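Local coordinates for protein tungsten-containing formylmethanofuran dehydrogenase 2 subunit C (Methanothermobacter wolfeii, PDB 5T5I) that forms subunit C of a tungsten-containing formylmethanofuran dehydrogenase, which probably interconverts carbon dioxide and formylmethanofuran in methanogenic metabolism, at residues C[172-178]-C[191-197]; C[188-192]-C[233-238]; C[196-202]-C[215-219]; C[211-215]-C[258-262]; C[242-246]-C[265-270]. All coordinates share one frame; numbering follows the deposited sequence.

Contact 1: C[172-178]-C[191-197]; sequences IIKGDVN and IIEGNVV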
# COMPACT_ATOMS: atom_id res chain seq x y z
N ILE C 172 21.10 -29.58 20.67
CA ILE C 172 20.37 -30.02 19.48
C ILE C 172 18.87 -30.02 19.81
O ILE C 172 18.45 -30.69 20.75
CB ILE C 172 20.85 -31.42 19.00
CG1 ILE C 172 22.34 -31.39 18.60
CG2 ILE C 172 19.98 -31.91 17.82
CD1 ILE C 172 22.98 -32.75 18.41
N ILE C 173 18.07 -29.25 19.05
CA ILE C 173 16.61 -29.25 19.17
C ILE C 173 16.10 -29.91 17.90
O ILE C 173 16.30 -29.37 16.81
CB ILE C 173 16.00 -27.82 19.33
CG1 ILE C 173 16.73 -26.99 20.40
CG2 ILE C 173 14.48 -27.88 19.62
CD1 ILE C 173 16.77 -27.56 21.81
N LYS C 174 15.47 -31.08 18.02
CA LYS C 174 14.96 -31.79 16.85
C LYS C 174 13.64 -31.19 16.31
O LYS C 174 13.35 -31.33 15.13
CB LYS C 174 14.85 -33.29 17.12
CG LYS C 174 16.21 -33.91 17.47
CD LYS C 174 16.16 -35.46 17.56
CE LYS C 174 17.31 -36.28 16.98
NZ LYS C 174 18.56 -35.52 16.65
N GLY C 175 12.90 -30.49 17.17
CA GLY C 175 11.69 -29.78 16.79
C GLY C 175 11.94 -28.30 16.53
O GLY C 175 13.01 -27.90 16.08
N ASP C 176 10.93 -27.48 16.85
CA ASP C 176 10.98 -26.03 16.66
C ASP C 176 11.36 -25.29 17.95
O ASP C 176 11.21 -25.82 19.05
CB ASP C 176 9.58 -25.53 16.23
CG ASP C 176 9.02 -26.25 15.03
OD1 ASP C 176 9.80 -26.54 14.09
OD2 ASP C 176 7.81 -26.56 15.03
N VAL C 177 11.80 -24.04 17.79
CA VAL C 177 12.05 -23.11 18.90
C VAL C 177 11.23 -21.84 18.66
O VAL C 177 10.80 -21.57 17.53
CB VAL C 177 13.54 -22.77 19.19
CG1 VAL C 177 14.35 -24.02 19.49
CG2 VAL C 177 14.16 -21.98 18.05
N ASN C 178 11.05 -21.04 19.71
CA ASN C 178 10.31 -19.80 19.60
C ASN C 178 11.25 -18.64 19.25
O ASN C 178 11.68 -18.57 18.10
CB ASN C 178 9.44 -19.57 20.84
CG ASN C 178 8.45 -18.45 20.65
OD1 ASN C 178 7.72 -18.44 19.68
ND2 ASN C 178 8.37 -17.51 21.56
N ILE C 191 22.17 -26.58 17.09
CA ILE C 191 21.54 -27.08 15.87
C ILE C 191 20.02 -27.14 16.11
O ILE C 191 19.57 -27.83 17.02
CB ILE C 191 22.07 -28.47 15.41
CG1 ILE C 191 23.59 -28.42 15.11
CG2 ILE C 191 21.27 -28.95 14.17
CD1 ILE C 191 24.25 -29.78 14.87
N ILE C 192 19.24 -26.44 15.29
CA ILE C 192 17.77 -26.46 15.35
C ILE C 192 17.30 -27.16 14.06
O ILE C 192 17.47 -26.64 12.96
CB ILE C 192 17.19 -25.02 15.53
CG1 ILE C 192 17.67 -24.41 16.88
CG2 ILE C 192 15.64 -25.04 15.47
CD1 ILE C 192 17.77 -22.93 16.88
N GLU C 193 16.75 -28.37 14.19
CA GLU C 193 16.33 -29.15 13.02
C GLU C 193 15.00 -28.65 12.44
O GLU C 193 14.73 -28.85 11.27
CB GLU C 193 16.31 -30.65 13.31
CG GLU C 193 17.67 -31.16 13.78
CD GLU C 193 17.81 -32.66 13.97
OE1 GLU C 193 16.78 -33.37 13.91
OE2 GLU C 193 18.94 -33.11 14.24
N GLY C 194 14.20 -27.99 13.27
CA GLY C 194 12.94 -27.40 12.88
C GLY C 194 13.05 -25.91 12.62
O GLY C 194 14.08 -25.42 12.15
N ASN C 195 11.97 -25.18 12.92
CA ASN C 195 11.84 -23.76 12.65
C ASN C 195 12.21 -22.85 13.83
O ASN C 195 12.27 -23.29 14.98
CB ASN C 195 10.38 -23.47 12.24
CG ASN C 195 9.92 -24.29 11.05
OD1 ASN C 195 10.69 -24.59 10.13
ND2 ASN C 195 8.65 -24.68 11.02
N VAL C 196 12.42 -21.55 13.51
CA VAL C 196 12.69 -20.47 14.46
C VAL C 196 11.70 -19.34 14.14
O VAL C 196 11.57 -18.97 12.97
CB VAL C 196 14.15 -19.92 14.37
CG1 VAL C 196 14.39 -18.80 15.39
CG2 VAL C 196 15.17 -21.04 14.54
N VAL C 197 11.08 -18.73 15.16
CA VAL C 197 10.17 -17.60 14.92
C VAL C 197 11.00 -16.34 14.63
O VAL C 197 10.78 -15.68 13.61
CB VAL C 197 9.17 -17.39 16.09
CG1 VAL C 197 8.35 -16.12 15.91
CG2 VAL C 197 8.27 -18.61 16.26
O HOH W 1 14.17 -33.41 13.16

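Contact 2: C[188-192]-C[233-238]; sequences GLIII and VDGEEL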
# COMPACT_ATOMS: atom_id res chain seq x y z
N GLY C 188 30.33 -22.42 21.27
CA GLY C 188 29.50 -23.62 21.25
C GLY C 188 28.78 -23.80 19.93
O GLY C 188 29.01 -23.04 18.97
N LEU C 189 27.93 -24.81 19.88
CA LEU C 189 27.17 -25.15 18.68
C LEU C 189 25.71 -25.40 19.05
O LEU C 189 25.43 -26.17 19.96
CB LEU C 189 27.79 -26.40 17.98
CG LEU C 189 27.00 -27.05 16.85
CD1 LEU C 189 26.78 -26.09 15.69
CD2 LEU C 189 27.69 -28.34 16.36
N ILE C 190 24.79 -24.74 18.35
CA ILE C 190 23.35 -24.95 18.49
C ILE C 190 22.83 -25.42 17.13
O ILE C 190 23.02 -24.71 16.13
CB ILE C 190 22.59 -23.69 18.97
CG1 ILE C 190 23.05 -23.27 20.38
CG2 ILE C 190 21.05 -23.94 18.97
CD1 ILE C 190 22.63 -21.85 20.77
N ILE C 191 22.17 -26.58 17.09
CA ILE C 191 21.54 -27.08 15.87
C ILE C 191 20.02 -27.14 16.11
O ILE C 191 19.57 -27.83 17.02
CB ILE C 191 22.07 -28.47 15.41
CG1 ILE C 191 23.59 -28.42 15.11
CG2 ILE C 191 21.27 -28.95 14.17
CD1 ILE C 191 24.25 -29.78 14.87
N ILE C 192 19.24 -26.44 15.29
CA ILE C 192 17.77 -26.46 15.35
C ILE C 192 17.30 -27.16 14.06
O ILE C 192 17.47 -26.64 12.96
CB ILE C 192 17.19 -25.02 15.53
CG1 ILE C 192 17.67 -24.41 16.88
CG2 ILE C 192 15.64 -25.04 15.47
CD1 ILE C 192 17.77 -22.93 16.88
N VAL C 233 30.57 -28.89 11.18
CA VAL C 233 30.85 -28.00 12.30
C VAL C 233 31.07 -28.84 13.55
O VAL C 233 30.14 -29.52 14.01
CB VAL C 233 29.75 -26.94 12.52
CG1 VAL C 233 30.10 -26.04 13.72
CG2 VAL C 233 29.55 -26.10 11.26
N ASP C 234 32.30 -28.77 14.09
CA ASP C 234 32.70 -29.52 15.27
C ASP C 234 32.42 -31.03 15.12
O ASP C 234 31.92 -31.65 16.05
CB ASP C 234 32.01 -28.95 16.52
CG ASP C 234 32.24 -27.48 16.78
OD1 ASP C 234 33.17 -26.91 16.16
OD2 ASP C 234 31.49 -26.89 17.59
N GLY C 235 32.68 -31.58 13.95
CA GLY C 235 32.45 -33.00 13.69
C GLY C 235 31.07 -33.37 13.18
O GLY C 235 30.89 -34.49 12.69
N GLU C 236 30.08 -32.45 13.28
CA GLU C 236 28.72 -32.70 12.81
C GLU C 236 28.65 -32.44 11.32
O GLU C 236 28.89 -31.31 10.89
CB GLU C 236 27.70 -31.79 13.52
CG GLU C 236 27.51 -32.12 14.98
CD GLU C 236 26.61 -33.31 15.26
OE1 GLU C 236 26.43 -33.64 16.46
OE2 GLU C 236 26.09 -33.93 14.30
N GLU C 237 28.28 -33.45 10.54
CA GLU C 237 28.17 -33.36 9.08
C GLU C 237 26.71 -33.02 8.74
O GLU C 237 25.80 -33.73 9.15
CB GLU C 237 28.58 -34.69 8.44
CG GLU C 237 30.04 -35.03 8.68
CD GLU C 237 30.51 -36.39 8.19
OE1 GLU C 237 29.66 -37.26 7.92
OE2 GLU C 237 31.75 -36.58 8.12
N LEU C 238 26.50 -31.89 8.05
CA LEU C 238 25.17 -31.40 7.69
C LEU C 238 25.05 -31.29 6.15
O LEU C 238 25.58 -30.34 5.56
CB LEU C 238 24.94 -30.04 8.37
CG LEU C 238 25.09 -30.03 9.90
CD1 LEU C 238 25.67 -28.72 10.41
CD2 LEU C 238 23.78 -30.31 10.58
O HOH W 2 30.98 -23.54 16.85

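Contact 3: C[196-202]-C[215-219]; sequences VVARAGG and MQEFL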
# COMPACT_ATOMS: atom_id res chain seq x y z
N VAL C 196 12.42 -21.55 13.51
CA VAL C 196 12.69 -20.47 14.46
C VAL C 196 11.70 -19.34 14.14
O VAL C 196 11.57 -18.97 12.97
CB VAL C 196 14.15 -19.92 14.37
CG1 VAL C 196 14.39 -18.80 15.39
CG2 VAL C 196 15.17 -21.04 14.54
N VAL C 197 11.08 -18.73 15.16
CA VAL C 197 10.17 -17.60 14.92
C VAL C 197 11.00 -16.34 14.63
O VAL C 197 10.78 -15.68 13.61
CB VAL C 197 9.17 -17.39 16.09
CG1 VAL C 197 8.35 -16.12 15.91
CG2 VAL C 197 8.27 -18.61 16.26
N ALA C 198 11.94 -15.99 15.51
CA ALA C 198 12.73 -14.77 15.33
C ALA C 198 13.99 -14.69 16.19
O ALA C 198 14.13 -15.42 17.17
CB ALA C 198 11.86 -13.55 15.63
N ARG C 199 14.86 -13.77 15.80
CA ARG C 199 16.04 -13.32 16.53
C ARG C 199 17.09 -14.37 16.84
O ARG C 199 17.73 -14.30 17.89
CB ARG C 199 15.57 -12.63 17.84
CG ARG C 199 14.61 -11.48 17.60
CD ARG C 199 13.88 -11.01 18.86
NE ARG C 199 12.86 -10.04 18.49
CZ ARG C 199 12.06 -9.38 19.32
NH1 ARG C 199 12.18 -9.54 20.63
NH2 ARG C 199 11.18 -8.51 18.85
N ALA C 200 17.35 -15.30 15.91
CA ALA C 200 18.41 -16.30 16.13
C ALA C 200 19.76 -15.58 16.17
O ALA C 200 20.02 -14.71 15.35
CB ALA C 200 18.42 -17.35 15.02
N GLY C 201 20.56 -15.89 17.18
CA GLY C 201 21.88 -15.30 17.32
C GLY C 201 21.90 -13.83 17.72
O GLY C 201 22.94 -13.18 17.56
N GLY C 202 20.78 -13.32 18.26
CA GLY C 202 20.70 -11.94 18.72
C GLY C 202 21.82 -11.65 19.71
O GLY C 202 22.02 -12.42 20.64
N MET C 215 13.44 -19.81 9.31
CA MET C 215 13.53 -18.70 10.27
C MET C 215 12.48 -17.71 9.75
O MET C 215 12.63 -17.22 8.62
CB MET C 215 14.92 -18.03 10.28
CG MET C 215 16.03 -18.92 10.76
SD MET C 215 17.52 -18.01 11.22
CE MET C 215 17.87 -17.16 9.75
N GLN C 216 11.38 -17.47 10.48
CA GLN C 216 10.34 -16.54 9.99
C GLN C 216 10.89 -15.11 9.81
O GLN C 216 10.55 -14.45 8.84
CB GLN C 216 9.11 -16.50 10.91
CG GLN C 216 8.31 -17.80 10.99
CD GLN C 216 7.09 -17.65 11.88
OE1 GLN C 216 6.44 -16.60 11.94
NE2 GLN C 216 6.70 -18.71 12.58
N GLU C 217 11.74 -14.66 10.77
CA GLU C 217 12.36 -13.34 10.79
C GLU C 217 13.81 -13.46 11.23
O GLU C 217 14.14 -14.37 11.99
CB GLU C 217 11.66 -12.44 11.80
CG GLU C 217 10.18 -12.19 11.52
CD GLU C 217 9.50 -11.52 12.70
OE1 GLU C 217 9.88 -10.38 13.03
OE2 GLU C 217 8.68 -12.18 13.37
N PHE C 218 14.67 -12.55 10.78
CA PHE C 218 16.08 -12.53 11.14
C PHE C 218 16.49 -11.10 11.55
O PHE C 218 15.62 -10.31 11.90
CB PHE C 218 16.93 -13.19 10.05
CG PHE C 218 18.37 -13.56 10.39
CD1 PHE C 218 18.69 -14.13 11.62
CD2 PHE C 218 19.40 -13.28 9.51
CE1 PHE C 218 20.01 -14.44 11.94
CE2 PHE C 218 20.72 -13.58 9.83
CZ PHE C 218 21.02 -14.18 11.03
N LEU C 219 17.80 -10.77 11.55
CA LEU C 219 18.33 -9.54 12.10
C LEU C 219 19.26 -8.80 11.14
O LEU C 219 20.15 -9.40 10.52
CB LEU C 219 19.08 -9.97 13.36
CG LEU C 219 18.22 -10.46 14.56
CD1 LEU C 219 19.11 -11.14 15.60
CD2 LEU C 219 17.48 -9.31 15.22
O HOH W 3 14.22 -11.28 14.17
O HOH W 4 15.97 -15.88 13.39

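Contact 4: C[211-215]-C[258-262]; sequences VKGMM and VYAAV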
# COMPACT_ATOMS: atom_id res chain seq x y z
N VAL C 211 20.25 -23.65 11.47
CA VAL C 211 18.78 -23.79 11.36
C VAL C 211 18.47 -24.56 10.08
O VAL C 211 18.74 -24.06 8.98
CB VAL C 211 18.05 -22.43 11.41
CG1 VAL C 211 16.53 -22.63 11.41
CG2 VAL C 211 18.49 -21.61 12.63
N LYS C 212 17.93 -25.79 10.20
CA LYS C 212 17.57 -26.63 9.05
C LYS C 212 16.17 -26.32 8.51
O LYS C 212 15.88 -26.59 7.35
CB LYS C 212 17.67 -28.11 9.38
CG LYS C 212 19.02 -28.56 9.89
CD LYS C 212 19.05 -30.09 9.98
CE LYS C 212 20.37 -30.64 10.42
NZ LYS C 212 20.33 -32.14 10.54
N GLY C 213 15.30 -25.77 9.37
CA GLY C 213 13.96 -25.36 8.97
C GLY C 213 13.93 -23.89 8.60
O GLY C 213 14.94 -23.32 8.16
N MET C 214 12.76 -23.28 8.74
CA MET C 214 12.53 -21.88 8.37
C MET C 214 12.72 -20.93 9.54
O MET C 214 12.16 -21.16 10.61
CB MET C 214 11.09 -21.73 7.84
CG MET C 214 10.71 -20.31 7.47
SD MET C 214 9.08 -20.23 6.69
CE MET C 214 9.14 -18.62 6.00
N MET C 215 13.44 -19.81 9.31
CA MET C 215 13.53 -18.70 10.27
C MET C 215 12.48 -17.71 9.75
O MET C 215 12.63 -17.22 8.62
CB MET C 215 14.92 -18.03 10.28
CG MET C 215 16.03 -18.92 10.76
SD MET C 215 17.52 -18.01 11.22
CE MET C 215 17.87 -17.16 9.75
N VAL C 258 25.73 -17.86 11.63
CA VAL C 258 24.39 -18.44 11.52
C VAL C 258 24.29 -19.10 10.13
O VAL C 258 24.49 -18.41 9.12
CB VAL C 258 23.25 -17.41 11.75
CG1 VAL C 258 21.88 -18.03 11.45
CG2 VAL C 258 23.28 -16.86 13.17
N TYR C 259 23.97 -20.41 10.09
CA TYR C 259 23.72 -21.16 8.85
C TYR C 259 22.20 -21.40 8.77
O TYR C 259 21.60 -21.82 9.76
CB TYR C 259 24.45 -22.52 8.83
CG TYR C 259 25.94 -22.43 8.60
CD1 TYR C 259 26.46 -22.15 7.35
CD2 TYR C 259 26.84 -22.72 9.62
CE1 TYR C 259 27.83 -22.12 7.12
CE2 TYR C 259 28.21 -22.75 9.40
CZ TYR C 259 28.71 -22.42 8.15
OH TYR C 259 30.07 -22.44 7.94
N ALA C 260 21.58 -21.09 7.63
CA ALA C 260 20.14 -21.30 7.45
C ALA C 260 19.90 -22.02 6.11
O ALA C 260 20.36 -21.54 5.07
CB ALA C 260 19.41 -19.96 7.49
N ALA C 261 19.21 -23.18 6.15
CA ALA C 261 18.92 -24.02 4.96
C ALA C 261 18.32 -23.20 3.81
O ALA C 261 17.34 -22.47 4.02
CB ALA C 261 17.98 -25.15 5.33
N VAL C 262 18.92 -23.31 2.61
CA VAL C 262 18.50 -22.48 1.48
C VAL C 262 17.02 -22.68 1.06
O VAL C 262 16.37 -21.70 0.69
CB VAL C 262 19.42 -22.57 0.22
CG1 VAL C 262 20.86 -22.16 0.55
CG2 VAL C 262 19.34 -23.94 -0.46

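Contact 5: C[242-246]-C[265-270]; sequences FYKFE and NGHIAP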
# COMPACT_ATOMS: atom_id res chain seq x y z
N PHE C 242 23.42 -24.13 2.61
CA PHE C 242 23.05 -23.19 3.67
C PHE C 242 23.50 -21.77 3.35
O PHE C 242 24.65 -21.57 2.94
CB PHE C 242 23.73 -23.60 4.99
CG PHE C 242 23.27 -24.92 5.56
CD1 PHE C 242 23.84 -26.12 5.12
CD2 PHE C 242 22.25 -24.98 6.49
CE1 PHE C 242 23.40 -27.35 5.62
CE2 PHE C 242 21.80 -26.21 6.99
CZ PHE C 242 22.38 -27.38 6.56
N TYR C 243 22.61 -20.77 3.59
CA TYR C 243 22.97 -19.35 3.54
C TYR C 243 23.82 -19.13 4.79
O TYR C 243 23.44 -19.63 5.85
CB TYR C 243 21.74 -18.44 3.61
CG TYR C 243 20.87 -18.49 2.39
CD1 TYR C 243 21.36 -18.10 1.14
CD2 TYR C 243 19.52 -18.82 2.48
CE1 TYR C 243 20.55 -18.12 0.01
CE2 TYR C 243 18.70 -18.84 1.36
CZ TYR C 243 19.22 -18.49 0.12
OH TYR C 243 18.42 -18.48 -0.99
N LYS C 244 24.97 -18.46 4.65
CA LYS C 244 25.91 -18.22 5.74
C LYS C 244 25.91 -16.73 6.09
O LYS C 244 26.01 -15.87 5.21
CB LYS C 244 27.32 -18.67 5.33
CG LYS C 244 28.36 -18.59 6.44
CD LYS C 244 29.73 -19.01 5.93
CE LYS C 244 30.77 -19.05 7.01
NZ LYS C 244 32.08 -19.54 6.49
N PHE C 245 25.80 -16.43 7.38
CA PHE C 245 25.78 -15.07 7.92
C PHE C 245 26.76 -14.92 9.06
O PHE C 245 26.90 -15.86 9.85
CB PHE C 245 24.38 -14.74 8.46
CG PHE C 245 23.28 -14.76 7.43
CD1 PHE C 245 22.93 -13.62 6.72
CD2 PHE C 245 22.53 -15.92 7.22
CE1 PHE C 245 21.88 -13.63 5.81
CE2 PHE C 245 21.50 -15.94 6.29
CZ PHE C 245 21.18 -14.80 5.59
N GLU C 246 27.41 -13.76 9.18
CA GLU C 246 28.33 -13.44 10.28
C GLU C 246 27.79 -12.27 11.10
O GLU C 246 27.32 -11.27 10.55
CB GLU C 246 29.73 -13.10 9.75
CG GLU C 246 30.78 -12.99 10.85
CD GLU C 246 32.10 -12.42 10.36
OE1 GLU C 246 32.09 -11.32 9.76
OE2 GLU C 246 33.14 -13.07 10.60
N ASN C 265 14.59 -20.49 3.38
CA ASN C 265 15.02 -19.19 3.90
C ASN C 265 15.42 -18.17 2.82
O ASN C 265 16.17 -17.24 3.10
CB ASN C 265 16.16 -19.39 4.90
CG ASN C 265 15.67 -20.07 6.15
OD1 ASN C 265 14.89 -19.50 6.92
ND2 ASN C 265 16.04 -21.33 6.34
N GLY C 266 14.84 -18.30 1.62
CA GLY C 266 15.09 -17.36 0.54
C GLY C 266 14.71 -15.93 0.89
O GLY C 266 15.37 -14.99 0.46
N HIS C 267 13.67 -15.76 1.73
CA HIS C 267 13.21 -14.45 2.20
C HIS C 267 14.19 -13.77 3.19
O HIS C 267 14.10 -12.56 3.37
CB HIS C 267 11.81 -14.58 2.82
CG HIS C 267 11.80 -15.39 4.08
ND1 HIS C 267 12.02 -16.76 4.06
CD2 HIS C 267 11.67 -14.99 5.37
CE1 HIS C 267 12.01 -17.14 5.32
NE2 HIS C 267 11.79 -16.12 6.15
N ILE C 268 15.09 -14.55 3.85
CA ILE C 268 16.10 -14.08 4.81
C ILE C 268 17.36 -13.57 4.09
O ILE C 268 18.04 -12.70 4.63
CB ILE C 268 16.44 -15.22 5.84
CG1 ILE C 268 15.19 -15.66 6.63
CG2 ILE C 268 17.57 -14.85 6.79
CD1 ILE C 268 14.41 -14.53 7.33
N ALA C 269 17.71 -14.16 2.93
CA ALA C 269 18.90 -13.74 2.18
C ALA C 269 18.63 -12.37 1.53
O ALA C 269 17.52 -12.15 1.06
CB ALA C 269 19.24 -14.76 1.11
N PRO C 270 19.60 -11.43 1.52
CA PRO C 270 19.33 -10.09 0.95
C PRO C 270 19.12 -10.08 -0.57
O PRO C 270 19.46 -11.03 -1.25
CB PRO C 270 20.56 -9.28 1.35
CG PRO C 270 21.65 -10.29 1.46
CD PRO C 270 20.98 -11.51 2.04

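Contact 1: C[172-178]-C[191-197]
I173 pairs with I192 at the heart of two stacked coils of a beta-helix, its backbone bonded at both ends to the next coil. I173 N reaches I191 O at 2.9 Å, and I173 O receives E193 N almost linearly (176°). The parallel ladder breaks at the corner, where the carboxylate of D176 stands in for a main-chain acceptor: its OD1 takes N195 N at 2.8 Å from the anti side, 26° out of the carboxylate plane. That oxygen also rests 3.5 Å from G194 CA, a close approach made possible by the missing side chain. The flat ends of D176 and N195 lie side by side with their planes only 4° apart, and N195 OD1 accepts M214 N of the following coil. V177 N then restores the main-chain pattern by bonding to N195 O. The apolar packing here is close, with V177 CG2 3.8 Å from V196 CG2 and also touching I192 CD1.

The K174 and E193 pair is looser and wetter. E193 sets CG anti to its carbonyl carbon and runs extended from there, alongside K174. K174 NZ meets E193 OE2 at a long 3.4 Å, a weak salt bridge, while a water links E193 OE1 to K174 O. Replacing E193 by alanine removes the carboxylate, which would probably leave K174 NZ without its ionic partner and the water held by K174 O without its second acceptor.

Strand 170-173 is bonded on its far side to strand 151-154, strand 187-192 continues the stack toward strand 208-211, and E236 of strand 236-239 touches both I172 and I191.

Contact 2: C[188-192]-C[233-238]
L189 spreads its two methyls over the turn at V233, CD1 meeting V233 CG1 at 3.9 Å while CD2 lies 3.6 Å from V233 O. With CG anti to the backbone N (chi1 170°), the leucine fork is carried out from its strand to the turn. The methylene E236 CG touches both L189 CD2 and I191 CD1, each at 4.0 Å, and I191 CD1 also approaches L238 CD2. Across the contact the touching groups are mostly aliphatic, with no direct hydrogen bond.

A second layer holds these groups in place. The type I' turn from V233 to E236 is closed by a reciprocal pair of main-chain bonds between those two residues, V233 N to E236 O and E236 N to V233 O, each 3.0 Å long. The E236 chain bends at its second torsion (-79°), and its OE1 forms a salt bridge with K170. At the other margin a water donates to G188 O at 2.9 Å and only weakly to D234 OD2.

The turn joins strands 231-233 and 236-239 into a beta-hairpin that lies outside the beta-helix wall. Segment 236-238 of strand 236-239 runs at 39° to segment 188-192, which is itself flanked by strands 170-173 and 208-211; V233 rests on T208 and L238 on V210.

Contact 3: C[196-202]-C[215-219]
V196 and M215 join consecutive coils of the beta-helix at a corner where regular strand pairing gives way to loop. Q216 N donates to V196 O at 2.9 Å, nearly straight at 163°, and M215 CA brings its hydrogen to the same oxygen. One step on, E217 N reaches V197 O only weakly. Beyond that the backbones part, and two waters take over the rungs: one accepts from R199 N and donates to F218 O, the other accepts from A200 N and donates to E217 O. The coils therefore stay coupled through water where direct bonding has stopped.

Side chains pack beside this single bridge. M215 packs CG against V196 CB at 4.2 Å and SD against the A200 methyl CB at 4.0 Å. Q216 lies alongside V197, its NE2 near CG2. At the type II turn running from R199 to G202, L219 supplies the packing, CD1 resting 3.6 Å from G202 CA and also touching A200 O. The charged ends are bound not to each other but to the chain of another protein: R199 NE meets an acidic side chain of that chain in a salt bridge, and E217 OE1 and OE2 each take part in one with a basic side chain there, so this corner forms part of a subunit interface.

F218 CG is anti to the backbone N (chi1 -166°), and the end of the ring comes back toward segment 196-202. M215 CE covers one of its faces, offset toward the rim, while A200 O lies at the ring edge near its plane, 3.4 Å from F218 CE1.

Contact 4: C[211-215]-C[258-262]
The amide V211 N donates to Y259 O over 2.8 Å, the shorter of the two direct bonds between these backbones. It is close to linear at 169°, although the donor stands 20° off the carbonyl plane. V211 O answers by accepting A261 N at 3.0 Å, this time nearly in line with the carbonyl bond, and the same oxygen is approached by A260 CA. V211 is thereby clasped on both sides of A260, the residue it faces in a parallel bridge.

These bonds carry the parallel pairing of the beta-helix on to strand 256-261: segment 211-215 leaves strand 208-211, and strand 256-261 adds one more parallel strand, with the antiparallel strand 241-247 on its other side. V211 and A260 turn their side chains to the same face, which M215 also covers. The methionine bends at its last torsion (chi3 -57°), bringing M215 CE to 3.9 Å from A260 CB, with SD farther off beside V258 CG1.

Past the bridge the two chains separate around the A261 methyl, whose CB lies 3.3 Å from K212 O. N265 links the two chains here, its ND2 bonding to both G213 O and A261 O, while its OD1 accepts M215 N. Y259 sends its ring away from segment 211-215, toward strands 208-211 and 231-233, and its OH is hydrogen-bonded to E228 OE2.

Contact 5: C[242-246]-C[265-270]
The ring of Y243 carries the methyl of A269 over the centre of one face, a CH-pi contact with A269 CB 3.8 Å from the ring centroid and 12° from the normal. N265 O comes obliquely to the same ring, 3.5 Å from Y243 CE2, and the hydroxyl end reaches G266 CA. F245, two residues along and on the same side of the strand, is met differently: A269 CA lies at its edge near the ring plane, and I268 CG2 approaches F245 CZ obliquely at 3.8 Å. The side chains of F245 and I268 cross at about a right angle. P270 CD is a more distant neighbour of F245 CE1, in a poorly ordered residue.

Both aromatic chains set CG opposite the carbonyl carbon (chi1 -70° in Y243), which carries the rings out from the strand to the C-terminal tail. The tail meets them as a compact bend in which I268 N bonds to N265 O at 3.0 Å; no hydrogen bond joins the two segments. A serine in place of Y243 would probably strip the A269 methyl of its ring face and open a gap beside N265 and G266, leaving the tail less firmly packed on the strand.

Strand 241-247 lies between 256-261 and 223-229. F245 meets the F218 ring edge to face and also touches Y224, while I268 packs on M215 and F218, laying the tail against the last turns of the beta-helix; I268 O bonds to an aromatic side chain of another protein chain.

Contacts 1, 3 and 4 follow successive coils toward the C-terminal end of the beta-helix. Contacts 1 and 4 have centres about 10 Å apart and are tied by a bond from K212 N to I192 O (2.9 Å). Contact 3 shares V196 and V197 with contact 1 and M215 with contact 4. Contact 5, centred about 8 Å from the centre of contact 4, closes the end: A260 O bonds to Y243 N, and H267 NE2 to M215 O. Contact 2 lies on the hairpin side, about 13 Å between centres from both contact 1 and contact 4. The calcium ion, bound at S139, Y140 and D143, lies about 14 Å from the position of G202 in contact 3, too far for direct contact.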